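Local structure of STAS/SEC14 domain-containing protein (Shewanella loihica PV-4, 2Q3L) at residues G12-Q17 against E116-A121; D19-F24 against D120-L125. The protein is of unknown function but has a SpoIIAA-like (STAS) fold and may associate with membranes and bind a ligand. One frame throughout, in Å; residues are numbered along the deposited sequence. Where two conformers were deposited one is given.

Contact 1 of 2, residues G12-Q17 against E116-A121; sequences GIERSQ and EDKRDA
The carboxylate of Glu14 is met at OE1 by the ammonium group of Lys118. NZ comes in on the syn side of the oxygen, 16° out of the carboxylate plane. The bond from Lys118 NZ to Glu14 OE1 is 3.0 Å long and forms a salt bridge. The two side chains cross at about a right angle. The lysine starts with CG anti to the backbone N (chi1 -168°) and bends at its last torsion (-82°), which turns NZ toward the acid. Glu14 was modelled in two conformers, so the bridge may be made only part of the time. It links the first strand of the SpoIIAA-like sheet, 7-16, to the start of the C-terminal helix 118-125. Tyr21 OH, on the neighbouring strand, adds weak hydrogen bonds to both charged groups. The helix start is held separately. Asp117 is the N-cap, and its OD2 accepts from Asp120 N at 2.8 Å. That donor lies on the anti side, tilted from the carboxylate plane. At the end of the strand, Arg15 NE donates to Gln17 O at 3.0 Å. Lys118 lies at the surface, and its side chain also touches Ile91.

Contact 2 of 2, residues D19-F24 against D120-L125; sequences DFYLAF and DALDWL
Tyr21 meets Leu122 and Leu125 where the C-terminal helix 118-125 of this SpoIIAA-like fold packs against the mixed sheet. Strand 19-30 carries the tyrosine. It lies between strand 7-16, which is antiparallel to it, and strand 54-66, which is parallel. No hydrogen bond joins the two segments, so side chains alone make the contact.

The main interaction is CH-pi. Leu122 CD2 sits over one face of the Tyr21 ring, 3.7 Å from the ring centroid and 19° off the ring normal. It is displaced toward the rim, and its closest ring atom is Tyr21 CZ at 3.6 Å. The two side chains cross at about a right angle.

Further van der Waals contacts lie at the two ends of the tyrosine. Leu122 CD1 reaches the outer end, 3.6 Å from Tyr21 OH. Leu125 approaches the inner end, obliquely to the ring. Tyr21 CG stands between the backbone N and the carbonyl carbon (chi1 62°), which sets the ring where Leu122 can cover its face. Both leucines also touch strand 54-66, Leu122 at Leu57 and Leu125 at Val55.

The polar part is the hydroxyl. This end of the ring adjoins the Glu14-Lys118 pair, so the apolar contact ends at a charged pair. Replacing Tyr21 with an alanine would probably leave Leu122 CD2 without its ring face and the Glu14-Lys118 pair without the hydroxyl.

Within the helix, Leu125 N donates to Ala121 O at 2.7 Å. Separately, the side chain of Arg87, on strand 85-91, donates through NE to Leu125 O. Leu125 has CG anti to its own backbone N (chi1 -170°), and its CD2 methyl lies 4.1 Å from Tyr21 CB.

Overall arrangement
From the N terminus, strand 7-16 runs into a tight turn and returns as strand 19-30. Contact 1 starts on the first of these strands and contact 2 on the second. The chain then builds the parallel strands 54-66, 85-91 and 111-115 with their helices. Both contacts close on helix 118-125. Contact 1 closes a loop of 98 residues, and contact 2 one of 95. Contact 2 begins later and ends later, so the two loops cross and neither encloses the other. They share Asp120 and Ala121, and their centres are about 4 Å apart. Together they tie the N-terminal hairpin to the C-terminal helix, one at the surface and one in the interior.

Contact 1 of 2, residues G12-Q17 against E116-A121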
ATOM      1  N   GLY A  12      19.286   8.286   4.484  1.00 50.26           N
ATOM      2  CA  GLY A  12      20.714   8.428   4.356  1.00 48.92           C
ATOM      3  C   GLY A  12      21.293   9.124   5.567  1.00 48.71           C
ATOM      4  O   GLY A  12      20.554   9.609   6.397  1.00 50.41           O
ATOM      5  N   ILE A  13      22.616   9.160   5.661  1.00 46.98           N
ATOM      6  CA  ILE A  13      23.288   9.852   6.725  1.00 50.75           C
ATOM      7  C   ILE A  13      23.953  11.033   6.046  1.00 51.03           C
ATOM      8  O   ILE A  13      24.686  10.842   5.089  1.00 49.08           O
ATOM      9  CB  ILE A  13      24.191   8.944   7.538  1.00 51.66           C
ATOM     10  CG1 ILE A  13      23.272   7.946   8.277  1.00 53.83           C
ATOM     11  CG2 ILE A  13      25.012   9.796   8.526  1.00 52.23           C
ATOM     12  CD1 ILE A  13      24.003   6.792   8.939  1.00 64.15           C
ATOM     13  N   GLU A  14      23.584  12.246   6.487  0.50 49.46           N
ATOM     14  CA  GLU A  14      24.065  13.504   5.919  0.50 49.25           C
ATOM     15  C   GLU A  14      24.938  14.263   6.931  0.50 48.74           C
ATOM     16  O   GLU A  14      25.002  13.932   8.115  0.50 46.73           O
ATOM     17  CB  GLU A  14      22.886  14.398   5.420  0.50 48.10           C
ATOM     18  CG  GLU A  14      22.125  13.870   4.160  0.50 53.36           C
ATOM     19  CD  GLU A  14      21.203  14.900   3.421  0.50 57.72           C
ATOM     20  OE1 GLU A  14      20.587  15.820   4.016  0.50 50.51           O
ATOM     21  OE2 GLU A  14      21.067  14.751   2.193  0.50 61.91           O
ATOM     22  N   ARG A  15      25.609  15.287   6.434  1.00 49.61           N
ATOM     23  CA  ARG A  15      26.476  16.132   7.238  1.00 51.51           C
ATOM     24  C   ARG A  15      26.064  17.590   7.152  1.00 50.30           C
ATOM     25  O   ARG A  15      25.666  18.031   6.100  1.00 49.58           O
ATOM     26  CB  ARG A  15      27.868  15.990   6.672  1.00 48.98           C
ATOM     27  CG  ARG A  15      28.901  16.869   7.220  1.00 55.92           C
ATOM     28  CD  ARG A  15      30.180  16.466   6.557  1.00 56.91           C
ATOM     29  NE  ARG A  15      31.258  17.373   6.895  1.00 68.53           N
ATOM     30  CZ  ARG A  15      32.544  17.117   6.654  1.00 73.52           C
ATOM     31  NH1 ARG A  15      32.925  15.972   6.085  1.00 75.51           N
ATOM     32  NH2 ARG A  15      33.463  18.004   7.002  1.00 70.56           N
ATOM     33  N   SER A  16      26.162  18.294   8.280  1.00 51.45           N
ATOM     34  CA  SER A  16      26.016  19.741   8.363  1.00 52.39           C
ATOM     35  C   SER A  16      27.185  20.254   9.207  1.00 51.85           C
ATOM     36  O   SER A  16      27.165  20.190  10.443  1.00 50.40           O
ATOM     37  CB  SER A  16      24.690  20.166   8.994  1.00 49.33           C
ATOM     38  OG  SER A  16      24.663  21.589   9.032  1.00 56.03           O
ATOM     39  N   GLN A  17      28.212  20.772   8.545  1.00 55.25           N
ATOM     40  CA  GLN A  17      29.395  21.280   9.258  1.00 55.50           C
ATOM     41  C   GLN A  17      30.110  20.108   9.916  1.00 54.03           C
ATOM     42  O   GLN A  17      30.486  19.194   9.205  1.00 52.74           O
ATOM     43  CB  GLN A  17      29.022  22.416  10.225  1.00 57.00           C
ATOM     44  CG  GLN A  17      28.458  23.637   9.479  1.00 65.35           C
ATOM     45  CD  GLN A  17      28.032  24.782  10.384  1.00 71.89           C
ATOM     46  OE1 GLN A  17      28.772  25.762  10.542  1.00 82.51           O
ATOM     47  NE2 GLN A  17      26.836  24.670  10.978  1.00 57.78           N
ATOM     48  N   GLU A 116       9.922  24.911   7.493  1.00 50.32           N
ATOM     49  CA  GLU A 116       9.732  25.013   6.051  1.00 53.18           C
ATOM     50  C   GLU A 116      11.097  25.180   5.369  1.00 54.06           C
ATOM     51  O   GLU A 116      11.253  24.801   4.234  1.00 58.53           O
ATOM     52  CB  GLU A 116       8.817  26.177   5.703  1.00 54.23           C
ATOM     53  CG  GLU A 116       7.431  25.991   6.312  1.00 62.68           C
ATOM     54  CD  GLU A 116       6.359  26.897   5.741  1.00 66.05           C
ATOM     55  OE1 GLU A 116       6.693  27.925   5.118  1.00 75.21           O
ATOM     56  OE2 GLU A 116       5.173  26.569   5.930  1.00 63.38           O
ATOM     57  N   ASP A 117      12.079  25.750   6.064  1.00 56.10           N
ATOM     58  CA  ASP A 117      13.432  25.929   5.536  1.00 56.23           C
ATOM     59  C   ASP A 117      14.460  24.903   6.126  1.00 54.25           C
ATOM     60  O   ASP A 117      14.649  24.835   7.339  1.00 51.65           O
ATOM     61  CB  ASP A 117      13.908  27.336   5.851  1.00 57.18           C
ATOM     62  CG  ASP A 117      15.268  27.626   5.248  1.00 63.58           C
ATOM     63  OD1 ASP A 117      15.345  27.668   4.007  1.00 68.05           O
ATOM     64  OD2 ASP A 117      16.251  27.788   6.006  1.00 63.93           O
ATOM     65  N   LYS A 118      15.122  24.157   5.242  1.00 52.47           N
ATOM     66  CA  LYS A 118      16.136  23.171   5.594  1.00 53.81           C
ATOM     67  C   LYS A 118      17.292  23.799   6.379  1.00 52.65           C
ATOM     68  O   LYS A 118      17.691  23.255   7.409  1.00 51.74           O
ATOM     69  CB  LYS A 118      16.640  22.451   4.333  1.00 54.18           C
ATOM     70  CG  LYS A 118      17.509  21.164   4.534  1.00 61.69           C
ATOM     71  CD  LYS A 118      17.653  20.397   3.178  1.00 67.87           C
ATOM     72  CE  LYS A 118      17.933  18.889   3.314  1.00 67.89           C
ATOM     73  NZ  LYS A 118      19.370  18.568   3.568  1.00 66.17           N
ATOM     74  N   ARG A 119      17.805  24.952   5.943  1.00 52.13           N
ATOM     75  CA  ARG A 119      18.912  25.615   6.661  1.00 50.14           C
ATOM     76  C   ARG A 119      18.518  26.015   8.108  1.00 48.47           C
ATOM     77  O   ARG A 119      19.302  25.876   9.044  1.00 44.59           O
ATOM     78  CB  ARG A 119      19.451  26.805   5.846  1.00 52.64           C
ATOM     79  N   ASP A 120      17.310  26.533   8.292  1.00 49.02           N
ATOM     80  CA  ASP A 120      16.808  26.752   9.649  1.00 50.14           C
ATOM     81  C   ASP A 120      16.711  25.451  10.447  1.00 49.27           C
ATOM     82  O   ASP A 120      17.050  25.423  11.622  1.00 49.38           O
ATOM     83  CB  ASP A 120      15.414  27.345   9.622  1.00 52.70           C
ATOM     84  CG  ASP A 120      15.400  28.834   9.400  1.00 56.71           C
ATOM     85  OD1 ASP A 120      16.337  29.543   9.813  1.00 69.72           O
ATOM     86  OD2 ASP A 120      14.391  29.309   8.851  1.00 72.06           O
ATOM     87  N   ALA A 121      16.194  24.390   9.816  1.00 49.14           N
ATOM     88  CA  ALA A 121      16.016  23.118  10.489  1.00 46.92           C
ATOM     89  C   ALA A 121      17.368  22.574  10.917  1.00 47.53           C
ATOM     90  O   ALA A 121      17.560  22.174  12.075  1.00 47.27           O
ATOM     91  CB  ALA A 121      15.328  22.141   9.581  1.00 48.30           C
TER

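Contact 2 of 2, residues D19-F24 against D120-L125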
ATOM      1  N   ASP A  19      28.704  17.943  12.135  1.00 54.87           N
ATOM      2  CA  ASP A  19      27.711  17.038  12.680  1.00 53.96           C
ATOM      3  C   ASP A  19      27.106  16.155  11.594  1.00 52.74           C
ATOM      4  O   ASP A  19      26.866  16.587  10.471  1.00 51.99           O
ATOM      5  CB  ASP A  19      26.597  17.843  13.346  1.00 54.92           C
ATOM      6  CG  ASP A  19      27.125  18.807  14.382  1.00 59.61           C
ATOM      7  OD1 ASP A  19      27.607  18.312  15.413  1.00 56.08           O
ATOM      8  OD2 ASP A  19      27.069  20.057  14.152  1.00 56.72           O
ATOM      9  N   PHE A  20      26.898  14.898  11.937  1.00 51.67           N
ATOM     10  CA  PHE A  20      26.204  13.973  11.070  1.00 50.20           C
ATOM     11  C   PHE A  20      24.743  13.902  11.551  1.00 51.04           C
ATOM     12  O   PHE A  20      24.466  14.132  12.715  1.00 53.95           O
ATOM     13  CB  PHE A  20      26.837  12.590  11.066  1.00 48.18           C
ATOM     14  CG  PHE A  20      28.141  12.515  10.334  1.00 52.37           C
ATOM     15  CD1 PHE A  20      28.176  12.586   8.934  1.00 51.77           C
ATOM     16  CD2 PHE A  20      29.342  12.316  11.030  1.00 52.35           C
ATOM     17  CE1 PHE A  20      29.384  12.503   8.233  1.00 49.96           C
ATOM     18  CE2 PHE A  20      30.568  12.223  10.331  1.00 53.73           C
ATOM     19  CZ  PHE A  20      30.591  12.343   8.941  1.00 52.99           C
ATOM     20  N   TYR A  21      23.804  13.658  10.646  1.00 48.38           N
ATOM     21  CA  TYR A  21      22.416  13.510  11.036  1.00 46.99           C
ATOM     22  C   TYR A  21      21.800  12.478  10.109  1.00 47.33           C
ATOM     23  O   TYR A  21      22.285  12.245   8.998  1.00 45.94           O
ATOM     24  CB  TYR A  21      21.630  14.846  11.006  1.00 47.31           C
ATOM     25  CG  TYR A  21      21.527  15.508   9.655  1.00 44.25           C
ATOM     26  CD1 TYR A  21      22.533  16.368   9.195  1.00 54.69           C
ATOM     27  CD2 TYR A  21      20.439  15.289   8.834  1.00 52.78           C
ATOM     28  CE1 TYR A  21      22.443  16.984   7.936  1.00 45.55           C
ATOM     29  CE2 TYR A  21      20.335  15.890   7.582  1.00 46.75           C
ATOM     30  CZ  TYR A  21      21.332  16.730   7.136  1.00 49.64           C
ATOM     31  OH  TYR A  21      21.218  17.310   5.886  1.00 51.06           O
ATOM     32  N   LEU A  22      20.734  11.859  10.596  1.00 49.79           N
ATOM     33  CA  LEU A  22      20.014  10.853   9.862  1.00 49.29           C
ATOM     34  C   LEU A  22      18.941  11.584   9.066  1.00 50.04           C
ATOM     35  O   LEU A  22      18.236  12.426   9.607  1.00 52.56           O
ATOM     36  CB  LEU A  22      19.450   9.824  10.845  1.00 49.08           C
ATOM     37  CG  LEU A  22      18.808   8.582  10.277  1.00 49.49           C
ATOM     38  CD1 LEU A  22      19.755   7.845   9.374  1.00 53.95           C
ATOM     39  CD2 LEU A  22      18.257   7.664  11.417  1.00 57.29           C
ATOM     40  N   ALA A  23      18.880  11.317   7.761  1.00 48.12           N
ATOM     41  CA  ALA A  23      17.954  12.020   6.880  1.00 48.71           C
ATOM     42  C   ALA A  23      16.993  11.070   6.246  1.00 47.64           C
ATOM     43  O   ALA A  23      17.383   9.984   5.780  1.00 49.64           O
ATOM     44  CB  ALA A  23      18.714  12.779   5.779  1.00 49.17           C
ATOM     45  N   PHE A  24      15.736  11.488   6.229  1.00 49.07           N
ATOM     46  CA  PHE A  24      14.667  10.753   5.582  1.00 49.07           C
ATOM     47  C   PHE A  24      13.949  11.698   4.658  1.00 48.79           C
ATOM     48  O   PHE A  24      13.838  12.903   4.919  1.00 49.30           O
ATOM     49  CB  PHE A  24      13.612  10.284   6.581  1.00 49.72           C
ATOM     50  CG  PHE A  24      14.140   9.424   7.681  1.00 51.33           C
ATOM     51  CD1 PHE A  24      14.711   9.995   8.785  1.00 49.32           C
ATOM     52  CD2 PHE A  24      13.997   8.037   7.625  1.00 50.21           C
ATOM     53  CE1 PHE A  24      15.184   9.207   9.804  1.00 52.48           C
ATOM     54  CE2 PHE A  24      14.457   7.230   8.647  1.00 56.85           C
ATOM     55  CZ  PHE A  24      15.054   7.818   9.737  1.00 56.70           C
ATOM     56  N   ASP A 120      17.310  26.533   8.292  1.00 49.02           N
ATOM     57  CA  ASP A 120      16.808  26.752   9.649  1.00 50.14           C
ATOM     58  C   ASP A 120      16.711  25.451  10.447  1.00 49.27           C
ATOM     59  O   ASP A 120      17.050  25.423  11.622  1.00 49.38           O
ATOM     60  CB  ASP A 120      15.414  27.345   9.622  1.00 52.70           C
ATOM     61  CG  ASP A 120      15.400  28.834   9.400  1.00 56.71           C
ATOM     62  OD1 ASP A 120      16.337  29.543   9.813  1.00 69.72           O
ATOM     63  OD2 ASP A 120      14.391  29.309   8.851  1.00 72.06           O
ATOM     64  N   ALA A 121      16.194  24.390   9.816  1.00 49.14           N
ATOM     65  CA  ALA A 121      16.016  23.118  10.489  1.00 46.92           C
ATOM     66  C   ALA A 121      17.368  22.574  10.917  1.00 47.53           C
ATOM     67  O   ALA A 121      17.560  22.174  12.075  1.00 47.27           O
ATOM     68  CB  ALA A 121      15.328  22.141   9.581  1.00 48.30           C
ATOM     69  N   LEU A 122      18.324  22.586  10.000  1.00 46.94           N
ATOM     70  CA  LEU A 122      19.665  22.080  10.328  1.00 49.76           C
ATOM     71  C   LEU A 122      20.383  22.890  11.358  1.00 50.14           C
ATOM     72  O   LEU A 122      21.201  22.340  12.063  1.00 52.79           O
ATOM     73  CB  LEU A 122      20.556  21.945   9.085  1.00 49.92           C
ATOM     74  CG  LEU A 122      20.059  20.848   8.154  1.00 52.47           C
ATOM     75  CD1 LEU A 122      20.954  20.743   6.941  1.00 56.83           C
ATOM     76  CD2 LEU A 122      19.992  19.521   8.885  1.00 56.45           C
ATOM     77  N   ASP A 123      20.120  24.192  11.431  1.00 51.27           N
ATOM     78  CA  ASP A 123      20.728  25.022  12.431  1.00 51.79           C
ATOM     79  C   ASP A 123      20.243  24.598  13.827  1.00 52.25           C
ATOM     80  O   ASP A 123      21.034  24.525  14.771  1.00 55.67           O
ATOM     81  CB  ASP A 123      20.364  26.497  12.165  1.00 54.13           C
ATOM     82  CG  ASP A 123      20.941  27.440  13.204  1.00 55.73           C
ATOM     83  OD1 ASP A 123      21.931  27.070  13.873  1.00 62.35           O
ATOM     84  OD2 ASP A 123      20.399  28.549  13.371  1.00 62.73           O
ATOM     85  N   TRP A 124      18.944  24.333  13.949  1.00 52.07           N
ATOM     86  CA  TRP A 124      18.332  23.908  15.217  1.00 50.45           C
ATOM     87  C   TRP A 124      18.675  22.448  15.532  1.00 51.42           C
ATOM     88  O   TRP A 124      18.939  22.082  16.688  1.00 51.52           O
ATOM     89  CB  TRP A 124      16.809  24.098  15.160  1.00 48.28           C
ATOM     90  CG  TRP A 124      16.066  23.491  16.299  1.00 49.80           C
ATOM     91  CD1 TRP A 124      15.767  24.078  17.489  1.00 48.84           C
ATOM     92  CD2 TRP A 124      15.491  22.169  16.346  1.00 47.57           C
ATOM     93  NE1 TRP A 124      15.065  23.204  18.287  1.00 52.05           N
ATOM     94  CE2 TRP A 124      14.888  22.022  17.607  1.00 54.65           C
ATOM     95  CE3 TRP A 124      15.428  21.103  15.443  1.00 47.56           C
ATOM     96  CZ2 TRP A 124      14.232  20.837  17.986  1.00 50.70           C
ATOM     97  CZ3 TRP A 124      14.773  19.965  15.808  1.00 43.91           C
ATOM     98  CH2 TRP A 124      14.178  19.832  17.069  1.00 45.24           C
ATOM     99  N   LEU A 125      18.688  21.627  14.499  1.00 51.87           N
ATOM    100  CA  LEU A 125      18.880  20.199  14.673  1.00 52.00           C
ATOM    101  C   LEU A 125      20.222  19.835  15.225  1.00 54.34           C
ATOM    102  O   LEU A 125      20.309  19.015  16.118  1.00 51.94           O
ATOM    103  CB  LEU A 125      18.705  19.456  13.357  1.00 49.56           C
ATOM    104  CG  LEU A 125      18.649  17.908  13.419  1.00 51.47           C
ATOM    105  CD1 LEU A 125      17.474  17.436  14.257  1.00 48.32           C
ATOM    106  CD2 LEU A 125      18.538  17.295  12.018  1.00 49.14           C
TER